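Local coordinates for protein formiminoglutamase (Trypanosoma cruzi, PDB 4MYK) that hydrolyses N-formimino-L-glutamate to L-glutamate and formamide as an arginase-like manganese metalloenzyme, at residues A[34-46]-A[116-128]. The protein carries 1 engineered substitution. Sequence-based numbering, arbitrary orientation.
Sequences IIGFPYDEGCVRN and FVIGGGNDQSAPN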
ATOM      1  N   ILE A  34       2.544  30.283  -3.782  1.00 18.33           N
ATOM      2  CA  ILE A  34       2.229  29.388  -2.667  1.00 19.92           C
ATOM      3  C   ILE A  34       1.820  30.163  -1.407  1.00 18.62           C
ATOM      4  O   ILE A  34       2.535  31.049  -0.941  1.00 18.08           O
ATOM      5  CB  ILE A  34       3.436  28.484  -2.305  1.00 18.62           C
ATOM      6  CG1 ILE A  34       3.864  27.631  -3.497  1.00 17.75           C
ATOM      7  CG2 ILE A  34       3.112  27.606  -1.114  1.00 16.01           C
ATOM      8  CD1 ILE A  34       5.237  27.021  -3.329  1.00 18.97           C
ATOM      9  N   ILE A  35       0.662  29.807  -0.864  1.00 18.18           N
ATOM     10  CA  ILE A  35       0.111  30.465   0.314  1.00 18.58           C
ATOM     11  C   ILE A  35      -0.173  29.404   1.363  1.00 16.73           C
ATOM     12  O   ILE A  35      -0.823  28.408   1.075  1.00 16.69           O
ATOM     13  CB  ILE A  35      -1.213  31.221  -0.029  1.00 17.88           C
ATOM     14  CG1 ILE A  35      -0.952  32.322  -1.069  1.00 19.08           C
ATOM     15  CG2 ILE A  35      -1.854  31.803   1.227  1.00 20.35           C
ATOM     16  CD1 ILE A  35      -2.169  32.687  -1.923  1.00 16.84           C
ATOM     17  N   GLY A  36       0.317  29.607   2.575  1.00 15.94           N
ATOM     18  CA  GLY A  36       0.096  28.641   3.634  1.00 17.09           C
ATOM     19  C   GLY A  36      -1.111  28.989   4.474  1.00 18.11           C
ATOM     20  O   GLY A  36      -1.352  30.158   4.775  1.00 18.24           O
ATOM     21  N   PHE A  37      -1.878  27.968   4.846  1.00 16.93           N
ATOM     22  CA  PHE A  37      -2.993  28.145   5.770  1.00 16.83           C
ATOM     23  C   PHE A  37      -2.916  27.149   6.940  1.00 16.90           C
ATOM     24  O   PHE A  37      -3.589  26.106   6.935  1.00 17.46           O
ATOM     25  CB  PHE A  37      -4.340  28.067   5.037  1.00 19.83           C
ATOM     26  CG  PHE A  37      -5.482  28.697   5.798  1.00 21.27           C
ATOM     27  CD1 PHE A  37      -5.473  30.057   6.088  1.00 21.72           C
ATOM     28  CD2 PHE A  37      -6.557  27.937   6.217  1.00 18.50           C
ATOM     29  CE1 PHE A  37      -6.506  30.635   6.787  1.00 23.97           C
ATOM     30  CE2 PHE A  37      -7.597  28.507   6.911  1.00 20.08           C
ATOM     31  CZ  PHE A  37      -7.573  29.859   7.198  1.00 25.37           C
ATOM     32  N   PRO A  38      -2.103  27.488   7.961  1.00 19.22           N
ATOM     33  CA  PRO A  38      -1.811  26.611   9.099  1.00 17.75           C
ATOM     34  C   PRO A  38      -2.945  26.578  10.135  1.00 19.96           C
ATOM     35  O   PRO A  38      -2.748  27.019  11.267  1.00 20.20           O
ATOM     36  CB  PRO A  38      -0.557  27.248   9.717  1.00 19.53           C
ATOM     37  CG  PRO A  38      -0.335  28.568   8.988  1.00 19.35           C
ATOM     38  CD  PRO A  38      -1.545  28.834   8.163  1.00 18.62           C
ATOM     39  N   TYR A  39      -4.114  26.063   9.751  1.00 18.85           N
ATOM     40  CA  TYR A  39      -5.241  25.941  10.670  1.00 20.39           C
ATOM     41  C   TYR A  39      -5.886  24.566  10.572  1.00 21.17           C
ATOM     42  O   TYR A  39      -6.001  24.000   9.493  1.00 19.53           O
ATOM     43  CB  TYR A  39      -6.270  27.050  10.431  1.00 23.54           C
ATOM     44  CG  TYR A  39      -5.680  28.423  10.632  1.00 22.80           C
ATOM     45  CD1 TYR A  39      -5.692  29.031  11.880  1.00 25.97           C
ATOM     46  CD2 TYR A  39      -5.074  29.100   9.577  1.00 21.73           C
ATOM     47  CE1 TYR A  39      -5.125  30.287  12.065  1.00 31.39           C
ATOM     48  CE2 TYR A  39      -4.506  30.359   9.749  1.00 23.72           C
ATOM     49  CZ  TYR A  39      -4.535  30.946  10.992  1.00 31.58           C
ATOM     50  OH  TYR A  39      -3.973  32.190  11.161  1.00 33.55           O
ATOM     51  N   ASP A  40      -6.312  24.047  11.714  1.00 17.26           N
ATOM     52  CA  ASP A  40      -6.792  22.678  11.833  1.00 19.96           C
ATOM     53  C   ASP A  40      -8.116  22.418  11.144  1.00 21.04           C
ATOM     54  O   ASP A  40      -8.325  21.349  10.584  1.00 21.91           O
ATOM     55  CB  ASP A  40      -6.976  22.319  13.317  1.00 25.18           C
ATOM     56  CG  ASP A  40      -5.755  21.657  13.925  1.00 26.94           C
ATOM     57  OD1 ASP A  40      -5.872  21.170  15.067  1.00 29.45           O
ATOM     58  OD2 ASP A  40      -4.689  21.610  13.271  1.00 23.03           O
ATOM     59  N   GLU A  41      -9.020  23.385  11.223  1.00 20.31           N
ATOM     60  CA  GLU A  41     -10.444  23.135  10.987  1.00 23.16           C
ATOM     61  C   GLU A  41     -10.828  22.455   9.666  1.00 18.90           C
ATOM     62  O   GLU A  41     -10.496  22.919   8.574  1.00 19.64           O
ATOM     63  CB  GLU A  41     -11.254  24.412  11.207  1.00 22.84           C
ATOM     64  CG  GLU A  41     -11.295  24.866  12.664  1.00 27.57           C
ATOM     65  CD  GLU A  41     -10.013  25.567  13.134  1.00 28.72           C
ATOM     66  OE1 GLU A  41      -9.134  25.844  12.289  1.00 29.26           O
ATOM     67  OE2 GLU A  41      -9.897  25.848  14.352  1.00 29.06           O
ATOM     68  N   GLY A  42     -11.549  21.347   9.801  1.00 21.07           N
ATOM     69  CA  GLY A  42     -11.991  20.548   8.678  1.00 19.01           C
ATOM     70  C   GLY A  42     -12.420  19.195   9.204  1.00 21.95           C
ATOM     71  O   GLY A  42     -13.317  19.102  10.034  1.00 21.91           O
ATOM     72  N   CYS A  43     -11.752  18.144   8.745  1.00 23.04           N
ATOM     73  CA  CYS A  43     -12.137  16.778   9.098  1.00 26.50           C
ATOM     74  C   CYS A  43     -11.839  16.401  10.559  1.00 25.54           C
ATOM     75  O   CYS A  43     -12.373  15.410  11.073  1.00 26.97           O
ATOM     76  CB  CYS A  43     -11.497  15.770   8.136  1.00 24.27           C
ATOM     77  SG  CYS A  43     -12.374  14.213   8.064  1.00 26.15           S
ATOM     78  N   VAL A  44     -10.989  17.186  11.223  1.00 26.47           N
ATOM     79  CA  VAL A  44     -10.795  17.033  12.672  1.00 28.25           C
ATOM     80  C   VAL A  44     -12.147  17.126  13.387  1.00 30.75           C
ATOM     81  O   VAL A  44     -12.335  16.577  14.474  1.00 31.31           O
ATOM     82  CB  VAL A  44      -9.808  18.082  13.255  1.00 26.60           C
ATOM     83  CG1 VAL A  44     -10.359  19.489  13.107  1.00 22.98           C
ATOM     84  CG2 VAL A  44      -9.518  17.781  14.716  1.00 27.94           C
ATOM     85  N   ARG A  45     -13.085  17.823  12.754  1.00 31.82           N
ATOM     86  CA  ARG A  45     -14.438  17.960  13.267  1.00 31.62           C
ATOM     87  C   ARG A  45     -15.188  16.629  13.177  1.00 33.01           C
ATOM     88  O   ARG A  45     -15.842  16.208  14.135  1.00 31.57           O
ATOM     89  CB  ARG A  45     -15.176  19.047  12.484  1.00 28.94           C
ATOM     90  CG  ARG A  45     -16.542  18.634  11.951  1.00 33.44           C
ATOM     91  CD  ARG A  45     -16.751  19.131  10.518  1.00 39.58           C
ATOM     92  NE  ARG A  45     -18.063  19.754  10.325  1.00 40.63           N
ATOM     93  CZ  ARG A  45     -18.418  20.445   9.244  1.00 40.16           C
ATOM     94  NH1 ARG A  45     -17.568  20.606   8.237  1.00 38.74           N
ATOM     95  NH2 ARG A  45     -19.630  20.978   9.168  1.00 47.85           N
ATOM     96  N   ASN A  46     -15.071  15.971  12.024  1.00 31.46           N
ATOM     97  CA  ASN A  46     -15.771  14.719  11.750  1.00 32.57           C
ATOM     98  C   ASN A  46     -14.923  13.502  12.106  1.00 33.98           C
ATOM     99  O   ASN A  46     -14.745  12.597  11.288  1.00 39.48           O
ATOM    100  CB  ASN A  46     -16.188  14.653  10.279  1.00 30.77           C
ATOM    101  CG  ASN A  46     -16.838  15.938   9.804  1.00 40.87           C
ATOM    102  OD1 ASN A  46     -17.849  16.374  10.360  1.00 43.69           O
ATOM    103  ND2 ASN A  46     -16.254  16.563   8.778  1.00 35.45           N
ATOM    104  N   PHE A 116      -1.622  28.634  -5.270  1.00 17.39           N
ATOM    105  CA  PHE A 116      -1.694  27.292  -4.687  1.00 19.69           C
ATOM    106  C   PHE A 116      -1.687  27.423  -3.170  1.00 17.40           C
ATOM    107  O   PHE A 116      -0.746  27.984  -2.587  1.00 18.35           O
ATOM    108  CB  PHE A 116      -0.526  26.416  -5.154  1.00 15.54           C
ATOM    109  CG  PHE A 116      -0.388  25.120  -4.385  1.00 17.32           C
ATOM    110  CD1 PHE A 116      -1.062  23.981  -4.791  1.00 17.11           C
ATOM    111  CD2 PHE A 116       0.428  25.042  -3.258  1.00 17.34           C
ATOM    112  CE1 PHE A 116      -0.929  22.787  -4.084  1.00 17.84           C
ATOM    113  CE2 PHE A 116       0.567  23.852  -2.554  1.00 13.51           C
ATOM    114  CZ  PHE A 116      -0.114  22.727  -2.970  1.00 15.36           C
ATOM    115  N   VAL A 117      -2.738  26.922  -2.529  1.00 14.18           N
ATOM    116  CA  VAL A 117      -2.888  27.092  -1.089  1.00 14.32           C
ATOM    117  C   VAL A 117      -2.646  25.777  -0.372  1.00 13.41           C
ATOM    118  O   VAL A 117      -3.355  24.795  -0.595  1.00 14.55           O
ATOM    119  CB  VAL A 117      -4.287  27.635  -0.722  1.00 17.22           C
ATOM    120  CG1 VAL A 117      -4.371  27.936   0.783  1.00 17.26           C
ATOM    121  CG2 VAL A 117      -4.617  28.883  -1.547  1.00 15.80           C
ATOM    122  N   ILE A 118      -1.632  25.751   0.482  1.00 14.86           N
ATOM    123  CA  ILE A 118      -1.333  24.548   1.245  1.00 15.02           C
ATOM    124  C   ILE A 118      -1.886  24.674   2.661  1.00 15.60           C
ATOM    125  O   ILE A 118      -1.606  25.647   3.356  1.00 15.95           O
ATOM    126  CB  ILE A 118       0.183  24.224   1.270  1.00 15.06           C
ATOM    127  CG1 ILE A 118       0.451  22.986   2.124  1.00 15.30           C
ATOM    128  CG2 ILE A 118       1.006  25.420   1.750  1.00 15.88           C
ATOM    129  CD1 ILE A 118      -0.254  21.759   1.617  1.00 15.33           C
ATOM    130  N   GLY A 119      -2.692  23.691   3.063  1.00 14.24           N
ATOM    131  CA  GLY A 119      -3.298  23.670   4.381  1.00 16.22           C
ATOM    132  C   GLY A 119      -2.702  22.607   5.298  1.00 18.37           C
ATOM    133  O   GLY A 119      -1.787  21.867   4.904  1.00 18.86           O
ATOM    134  N   GLY A 120      -3.253  22.497   6.506  1.00 17.39           N
ATOM    135  CA  GLY A 120      -4.473  23.198   6.874  1.00 13.85           C
ATOM    136  C   GLY A 120      -5.659  22.290   6.590  1.00 18.41           C
ATOM    137  O   GLY A 120      -5.557  21.395   5.762  1.00 17.40           O
ATOM    138  N   GLY A 121      -6.783  22.503   7.270  1.00 17.99           N
ATOM    139  CA  GLY A 121      -7.979  21.700   7.045  1.00 18.84           C
ATOM    140  C   GLY A 121      -8.900  22.150   5.914  1.00 18.11           C
ATOM    141  O   GLY A 121      -8.762  23.247   5.385  1.00 16.84           O
ATOM    142  N   ASN A 122      -9.856  21.288   5.566  1.00 20.62           N
ATOM    143  CA  ASN A 122     -10.814  21.500   4.470  1.00 18.03           C
ATOM    144  C   ASN A 122     -11.398  22.903   4.391  1.00 18.67           C
ATOM    145  O   ASN A 122     -11.750  23.389   3.301  1.00 18.63           O
ATOM    146  CB  ASN A 122     -12.004  20.532   4.595  1.00 18.21           C
ATOM    147  CG  ASN A 122     -11.617  19.067   4.422  1.00 22.38           C
ATOM    148  OD1 ASN A 122     -10.819  18.705   3.552  1.00 21.94           O
ATOM    149  ND2 ASN A 122     -12.212  18.213   5.241  1.00 20.90           N
ATOM    150  N   ASP A 123     -11.527  23.538   5.552  1.00 17.29           N
ATOM    151  CA  ASP A 123     -12.306  24.776   5.673  1.00 20.38           C
ATOM    152  C   ASP A 123     -11.739  25.955   4.866  1.00 18.68           C
ATOM    153  O   ASP A 123     -12.466  26.888   4.523  1.00 20.55           O
ATOM    154  CB  ASP A 123     -12.501  25.141   7.143  1.00 17.18           C
ATOM    155  CG  ASP A 123     -13.450  24.181   7.856  1.00 24.13           C
ATOM    156  OD1 ASP A 123     -13.758  24.418   9.045  1.00 31.05           O
ATOM    157  OD2 ASP A 123     -13.900  23.194   7.232  1.00 22.93           O
ATOM    158  N   GLN A 124     -10.447  25.886   4.554  1.00 17.87           N
ATOM    159  CA  GLN A 124      -9.785  26.873   3.713  1.00 17.06           C
ATOM    160  C   GLN A 124     -10.455  26.995   2.339  1.00 17.49           C
ATOM    161  O   GLN A 124     -10.337  28.026   1.676  1.00 17.35           O
ATOM    162  CB  GLN A 124      -8.312  26.492   3.535  1.00 19.65           C
ATOM    163  CG  GLN A 124      -8.078  25.294   2.600  1.00 16.67           C
ATOM    164  CD  GLN A 124      -6.610  24.974   2.418  1.00 17.64           C
ATOM    165  OE1 GLN A 124      -5.742  25.658   2.955  1.00 20.98           O
ATOM    166  NE2 GLN A 124      -6.322  23.930   1.663  1.00 17.21           N
ATOM    167  N   SER A 125     -11.150  25.938   1.918  1.00 16.24           N
ATOM    168  CA  SER A 125     -11.713  25.877   0.578  1.00 15.94           C
ATOM    169  C   SER A 125     -12.839  26.874   0.380  1.00 19.51           C
ATOM    170  O   SER A 125     -13.082  27.321  -0.738  1.00 20.08           O
ATOM    171  CB  SER A 125     -12.216  24.474   0.279  1.00 18.36           C
ATOM    172  OG  SER A 125     -11.223  23.514   0.582  1.00 17.83           O
ATOM    173  N   ALA A 126     -13.531  27.220   1.464  1.00 19.26           N
ATOM    174  CA  ALA A 126     -14.607  28.199   1.377  1.00 17.54           C
ATOM    175  C   ALA A 126     -14.072  29.581   0.968  1.00 18.13           C
ATOM    176  O   ALA A 126     -14.507  30.138  -0.040  1.00 20.16           O
ATOM    177  CB  ALA A 126     -15.396  28.258   2.675  1.00 18.37           C
ATOM    178  N   PRO A 127     -13.105  30.126   1.734  1.00 19.49           N
ATOM    179  CA  PRO A 127     -12.458  31.390   1.355  1.00 18.64           C
ATOM    180  C   PRO A 127     -11.918  31.343  -0.070  1.00 18.99           C
ATOM    181  O   PRO A 127     -12.112  32.271  -0.850  1.00 19.10           O
ATOM    182  CB  PRO A 127     -11.288  31.483   2.336  1.00 17.90           C
ATOM    183  CG  PRO A 127     -11.706  30.702   3.512  1.00 19.13           C
ATOM    184  CD  PRO A 127     -12.567  29.591   3.001  1.00 18.90           C
ATOM    185  N   ASN A 128     -11.223  30.255  -0.385  1.00 18.11           N
ATOM    186  CA  ASN A 128     -10.630  30.041  -1.700  1.00 18.24           C
ATOM    187  C   ASN A 128     -11.641  30.096  -2.840  1.00 18.45           C
ATOM    188  O   ASN A 128     -11.398  30.714  -3.869  1.00 20.82           O
ATOM    189  CB  ASN A 128      -9.901  28.695  -1.722  1.00 18.18           C
ATOM    190  CG  ASN A 128      -8.637  28.709  -0.896  1.00 13.89           C
ATOM    191  OD1 ASN A 128      -8.143  29.766  -0.515  1.00 15.75           O
ATOM    192  ND2 ASN A 128      -8.091  27.531  -0.633  1.00 18.37           N
TER
HETATM  193  O   HOH W   1     -15.191  21.091   7.277  1.00 29.90           O
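Ile35 and Ile118 knit two neighbouring parallel strands of the arginase/deacetylase α/β fold: Ile35 N donates to Phe116 O at 2.9 Å, and Ile118 N to Ile35 O at 2.8 Å. Phe37 N continues the ladder by donating to Ile118 O. On one face of the sheet, Ile34 CG2 lies beside Ile118 CG2 and also comes in at the edge of the Phe116 ring; Ile35 and Val117 share the other face.

Past the strands, the two loops still run together. Gly121 N donates a hydrogen bond to Tyr39 O at 2.8 Å, and the backbones come so near that Gly121 CA is 3.2 Å from Glu41 O.

Gln124 carries the contact beside the Phe37 ring: its CB rests 3.5 Å from Phe37 CD2, oblique to the ring. With chi1 at 73°, CG sits between the backbone N and carbonyl carbon, and the chain, extended beyond CG, runs opposite to the Phe37 side chain. At the tip, OE1 comes 3.5 Å from Phe37 CB, buried and with no hydrogen-bond partner in the model, whereas NE2 is bonded elsewhere in the protein. The Phe37 ring carries Tyr39 CD2 over the centre of one face.

The paired loops end at the manganese centre, where Asn122, Asp146 and Asp236 bind one ion. Alongside, Cys43 forms a disulfide with Cys250, and Glu281 accepts from the backbone N of both Cys43 and Asn122.

Asp123 N donates a longer bond to Glu41 O, and its side chain lies against that carbonyl, CB and CG both 3.3 Å from Glu41 O and OD1 close against Glu41 CB.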